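Local structure of transcriptional regulator, IclR family (Alicyclobacillus acidocaldarius subsp. acidocaldarius, 5TJJ) at residues A[149-152]-A[153-156]; A[181-184]-A[185-189]. The protein probably acts as a DNA-binding transcription factor of the IclR family, joining a helix-turn-helix domain to a C-terminal GAF-like domain. One frame throughout, in Å; residues are numbered along the deposited sequence.

How the contacts relate
Both contacts are local, lie in the IclR C-terminal region and sit about 9 Å apart, centre to centre. Contact 1 spans the end of helix 144-151 and the turn leading to helix 156-164; contact 2 is a stretch of helix 178-191, which packs against that turn. Leu151 and Ala152 of contact 1 meet Leu185 of contact 2: Leu151 CB lies 3.7 Å from Leu185 CD2, and Ala152 CB is 3.5 Å from Leu185 O. Nearby, Tyr153 OH approaches Val188 O at 3.4 Å. Trp159 of helix 156-164 joins the two, its NE1 bonding to Leu151 O while its side chain touches Leu185. The assembly's other chain touches neither contact.

Contact 1. Residues A[149-152]-A[153-156]; sequences CFLA and YDDE
Asp154 N donates to Leu151 O at 3.0 Å, closing a type I beta turn over residues 151-154 where helix 144-151 gives way to the loop before helix 156-164. Leu151 O is gripped twice, since it also accepts from Trp159 NE1. Tyr153 N makes a weak bond to Phe150 O, and one water donates to both Ala152 O and Asp154 O, bridging the two carbonyls.

Among the side chains, the Tyr153 ring folds back along the helix end because CG stands anti to its own carbonyl carbon (chi1 -63°). Its edge then meets Cys149 O, Tyr153 CD2 lying 3.2 Å from that oxygen, which is in the ring plane. The ring packs edge-to-face with Phe212 and touches Pro210, both of strand 204-212, and Val218 of strand 218-227. Replacing Tyr153 by an alanine is likely to leave Cys149 O without its ring edge and Phe212 without its edge-to-face partner.

The charged group of the turn is the Asp154 carboxylate, which forms a salt bridge with Arg110; the same arginine reaches Phe150 O weakly. Asp154 OD2 also lies 3.8 Å from the methyl carbon Leu151 CD2.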
loop_
_atom_site.group_PDB
_atom_site.type_symbol
_atom_site.label_atom_id
_atom_site.label_comp_id
_atom_site.label_asym_id
_atom_site.label_seq_id
_atom_site.Cartn_x
_atom_site.Cartn_y
_atom_site.Cartn_z
ATOM N N CYS A 149 -19.956 -12.804 -13.334
ATOM C CA CYS A 149 -19.262 -11.566 -13.024
ATOM C C CYS A 149 -17.818 -11.553 -13.468
ATOM O O CYS A 149 -17.321 -10.489 -13.769
ATOM C CB CYS A 149 -19.314 -11.215 -11.550
ATOM S SG CYS A 149 -20.921 -10.647 -11.018
ATOM N N PHE A 150 -17.143 -12.707 -13.488
ATOM C CA PHE A 150 -15.774 -12.792 -14.035
ATOM C C PHE A 150 -15.850 -12.733 -15.562
ATOM O O PHE A 150 -15.233 -11.859 -16.183
ATOM C CB PHE A 150 -15.050 -14.071 -13.600
ATOM C CG PHE A 150 -14.705 -14.146 -12.126
ATOM C CD1 PHE A 150 -13.647 -13.439 -11.606
ATOM C CD2 PHE A 150 -15.402 -15.001 -11.274
ATOM C CE1 PHE A 150 -13.299 -13.536 -10.257
ATOM C CE2 PHE A 150 -15.058 -15.110 -9.920
ATOM C CZ PHE A 150 -14.010 -14.371 -9.411
ATOM N N LEU A 151 -16.646 -13.620 -16.151
ATOM C CA LEU A 151 -16.705 -13.773 -17.605
ATOM C C LEU A 151 -17.185 -12.560 -18.385
ATOM O O LEU A 151 -16.628 -12.237 -19.418
ATOM C CB LEU A 151 -17.595 -14.933 -17.996
ATOM C CG LEU A 151 -16.958 -16.294 -18.205
ATOM C CD1 LEU A 151 -18.029 -17.230 -18.748
ATOM C CD2 LEU A 151 -15.809 -16.214 -19.192
ATOM N N ALA A 152 -18.207 -11.885 -17.888
ATOM C CA ALA A 152 -18.785 -10.771 -18.600
ATOM C C ALA A 152 -17.760 -9.678 -18.932
ATOM O O ALA A 152 -17.952 -8.880 -19.891
ATOM C CB ALA A 152 -19.935 -10.193 -17.791
ATOM N N TYR A 153 -16.692 -9.619 -18.139
ATOM C CA TYR A 153 -15.652 -8.606 -18.321
ATOM C C TYR A 153 -14.380 -9.094 -19.019
ATOM O O TYR A 153 -13.441 -8.331 -19.151
ATOM C CB TYR A 153 -15.348 -7.942 -16.984
ATOM C CG TYR A 153 -16.540 -7.211 -16.428
ATOM C CD1 TYR A 153 -16.879 -5.947 -16.885
ATOM C CD2 TYR A 153 -17.368 -7.808 -15.462
ATOM C CE1 TYR A 153 -17.996 -5.286 -16.388
ATOM C CE2 TYR A 153 -18.509 -7.162 -14.976
ATOM C CZ TYR A 153 -18.804 -5.898 -15.436
ATOM O OH TYR A 153 -19.884 -5.221 -14.948
ATOM N N ASP A 154 -14.351 -10.339 -19.505
ATOM C CA ASP A 154 -13.355 -10.760 -20.478
ATOM C C ASP A 154 -13.757 -10.366 -21.898
ATOM O O ASP A 154 -14.920 -10.054 -22.173
ATOM C CB ASP A 154 -13.174 -12.277 -20.427
ATOM C CG ASP A 154 -12.551 -12.761 -19.130
ATOM O OD1 ASP A 154 -11.814 -12.001 -18.480
ATOM O OD2 ASP A 154 -12.801 -13.917 -18.750
ATOM N N ASP A 155 -12.783 -10.421 -22.805
ATOM C CA ASP A 155 -13.033 -10.313 -24.242
ATOM C C ASP A 155 -14.110 -11.324 -24.643
ATOM O O ASP A 155 -14.214 -12.406 -24.060
ATOM C CB ASP A 155 -11.738 -10.570 -25.055
ATOM C CG ASP A 155 -11.875 -10.174 -26.542
ATOM O OD1 ASP A 155 -11.997 -8.964 -26.847
ATOM O OD2 ASP A 155 -11.862 -11.066 -27.422
ATOM N N GLU A 156 -14.910 -10.954 -25.632
ATOM C CA GLU A 156 -15.917 -11.840 -26.190
ATOM C C GLU A 156 -15.334 -13.127 -26.737
ATOM O O GLU A 156 -16.050 -14.134 -26.743
ATOM C CB GLU A 156 -16.745 -11.154 -27.281
ATOM C CG GLU A 156 -17.937 -10.375 -26.713
ATOM C CD GLU A 156 -18.221 -9.063 -27.425
ATOM O OE1 GLU A 156 -18.328 -8.035 -26.718
ATOM O OE2 GLU A 156 -18.328 -9.064 -28.678
HETATM O O HOH W 1 -16.866 -7.950 -22.171
#

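Contact 2. Residues A[181-184]-A[185-189]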
loop_
_atom_site.group_PDB
_atom_site.type_symbol
_atom_site.label_atom_id
_atom_site.label_comp_id
_atom_site.label_asym_id
_atom_site.label_seq_id
_atom_site.Cartn_x
_atom_site.Cartn_y
_atom_site.Cartn_z
ATOM N N TYR A 181 -27.124 -17.417 -22.475
ATOM C CA TYR A 181 -25.963 -17.134 -21.656
ATOM C C TYR A 181 -25.259 -15.848 -22.116
ATOM O O TYR A 181 -24.915 -14.989 -21.285
ATOM C CB TYR A 181 -24.989 -18.326 -21.611
ATOM C CG TYR A 181 -24.068 -18.247 -20.410
ATOM C CD1 TYR A 181 -22.863 -17.556 -20.486
ATOM C CD2 TYR A 181 -24.419 -18.827 -19.189
ATOM C CE1 TYR A 181 -22.028 -17.440 -19.384
ATOM C CE2 TYR A 181 -23.585 -18.736 -18.085
ATOM C CZ TYR A 181 -22.382 -18.031 -18.182
ATOM O OH TYR A 181 -21.512 -17.894 -17.105
ATOM N N VAL A 182 -25.095 -15.699 -23.429
ATOM C CA VAL A 182 -24.549 -14.465 -24.005
ATOM C C VAL A 182 -25.389 -13.252 -23.604
ATOM O O VAL A 182 -24.834 -12.234 -23.213
ATOM C CB VAL A 182 -24.387 -14.548 -25.548
ATOM C CG1 VAL A 182 -24.054 -13.193 -26.157
ATOM C CG2 VAL A 182 -23.296 -15.537 -25.906
ATOM N N ARG A 183 -26.708 -13.370 -23.675
ATOM C CA ARG A 183 -27.594 -12.288 -23.234
ATOM C C ARG A 183 -27.402 -11.972 -21.734
ATOM O O ARG A 183 -27.360 -10.802 -21.343
ATOM C CB ARG A 183 -29.072 -12.614 -23.541
ATOM C CG ARG A 183 -29.984 -11.390 -23.550
ATOM C CD ARG A 183 -31.457 -11.764 -23.728
ATOM N NE ARG A 183 -31.935 -12.574 -22.597
ATOM C CZ ARG A 183 -32.258 -12.111 -21.381
ATOM N NH1 ARG A 183 -32.177 -10.806 -21.088
ATOM N NH2 ARG A 183 -32.670 -12.966 -20.443
ATOM N N LEU A 184 -27.286 -13.016 -20.915
ATOM C CA LEU A 184 -26.956 -12.853 -19.499
ATOM C C LEU A 184 -25.575 -12.207 -19.245
ATOM O O LEU A 184 -25.445 -11.385 -18.333
ATOM C CB LEU A 184 -27.068 -14.191 -18.752
ATOM C CG LEU A 184 -28.504 -14.684 -18.566
ATOM C CD1 LEU A 184 -28.516 -15.981 -17.794
ATOM C CD2 LEU A 184 -29.352 -13.631 -17.869
ATOM N N LEU A 185 -24.570 -12.547 -20.047
ATOM C CA LEU A 185 -23.274 -11.878 -19.905
ATOM C C LEU A 185 -23.368 -10.410 -20.322
ATOM O O LEU A 185 -22.857 -9.526 -19.623
ATOM C CB LEU A 185 -22.171 -12.583 -20.676
ATOM C CG LEU A 185 -21.770 -13.967 -20.168
ATOM C CD1 LEU A 185 -20.944 -14.703 -21.217
ATOM C CD2 LEU A 185 -21.016 -13.870 -18.854
ATOM N N GLN A 186 -24.040 -10.146 -21.438
ATOM C CA GLN A 186 -24.229 -8.767 -21.880
ATOM C C GLN A 186 -24.888 -7.945 -20.790
ATOM O O GLN A 186 -24.389 -6.851 -20.484
ATOM C CB GLN A 186 -25.009 -8.670 -23.203
ATOM C CG GLN A 186 -24.101 -8.689 -24.417
ATOM C CD GLN A 186 -24.741 -9.230 -25.700
ATOM O OE1 GLN A 186 -25.914 -9.616 -25.741
ATOM N NE2 GLN A 186 -23.942 -9.279 -26.759
ATOM N N GLU A 187 -25.961 -8.464 -20.184
ATOM C CA GLU A 187 -26.697 -7.666 -19.206
ATOM C C GLU A 187 -25.889 -7.479 -17.924
ATOM O O GLU A 187 -25.957 -6.400 -17.330
ATOM C CB GLU A 187 -28.149 -8.151 -18.957
ATOM C CG GLU A 187 -28.364 -9.119 -17.802
ATOM C CD GLU A 187 -29.838 -9.371 -17.455
ATOM O OE1 GLU A 187 -30.714 -8.600 -17.898
ATOM O OE2 GLU A 187 -30.124 -10.346 -16.700
ATOM N N VAL A 188 -25.107 -8.484 -17.516
ATOM C CA VAL A 188 -24.195 -8.307 -16.391
ATOM C C VAL A 188 -23.200 -7.175 -16.683
ATOM O O VAL A 188 -22.922 -6.370 -15.821
ATOM C CB VAL A 188 -23.433 -9.601 -16.034
ATOM C CG1 VAL A 188 -22.305 -9.340 -15.036
ATOM C CG2 VAL A 188 -24.352 -10.643 -15.441
ATOM N N ARG A 189 -22.657 -7.124 -17.882
ATOM C CA ARG A 189 -21.783 -6.029 -18.263
ATOM C C ARG A 189 -22.538 -4.666 -18.309
ATOM O O ARG A 189 -22.010 -3.663 -17.859
ATOM C CB ARG A 189 -21.104 -6.355 -19.597
ATOM C CG ARG A 189 -19.971 -5.424 -19.986
ATOM C CD ARG A 189 -19.172 -5.968 -21.169
ATOM N NE ARG A 189 -20.011 -6.489 -22.268
ATOM C CZ ARG A 189 -20.264 -5.895 -23.446
ATOM N NH1 ARG A 189 -19.729 -4.707 -23.753
ATOM N NH2 ARG A 189 -21.059 -6.501 -24.338
#
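Tyr181 and Leu185, one helical turn apart, make the apolar contact on the buried side of helix 178-191. Leu185 CD1 reaches the edge of the tyrosine ring near its plane, 3.5 Å from Tyr181 CE1. With CG anti to the backbone N (chi1 -159°), the ring is set beside Leu185, while the phenol OH bonds to Tyr142 O.

Four consecutive backbone bonds, from the amides of residues 185-188 to the carbonyls of 181-184, hold the turns together. Gln186 N to Val182 O is the straightest of them, 168° at the hydrogen. Val188 CG2 leans to within 3.2 Å of Leu184 O.

Among the charged groups, Arg183 NH1 and Glu187 OE1 are 4.1 Å apart, too far for a salt bridge, with guanidinium and carboxylate planes turned 75° against each other. Each is paired along the same helix, Arg183 with Glu180 and Glu187 with Lys191.

Two other pairs pack an apolar branch on a polar end. Leu184 runs alongside Glu187, its CD2 3.6 Å from Glu187 OE2, and Gln186 NE2 lies 4.0 Å from Val182 CG1.

Tyr181 and Leu185 also touch helices 144-151 and 156-164, the pattern of an amphipathic alpha-helix whose apolar i to i+4 neighbours face other helices while charged residues occupy a different side.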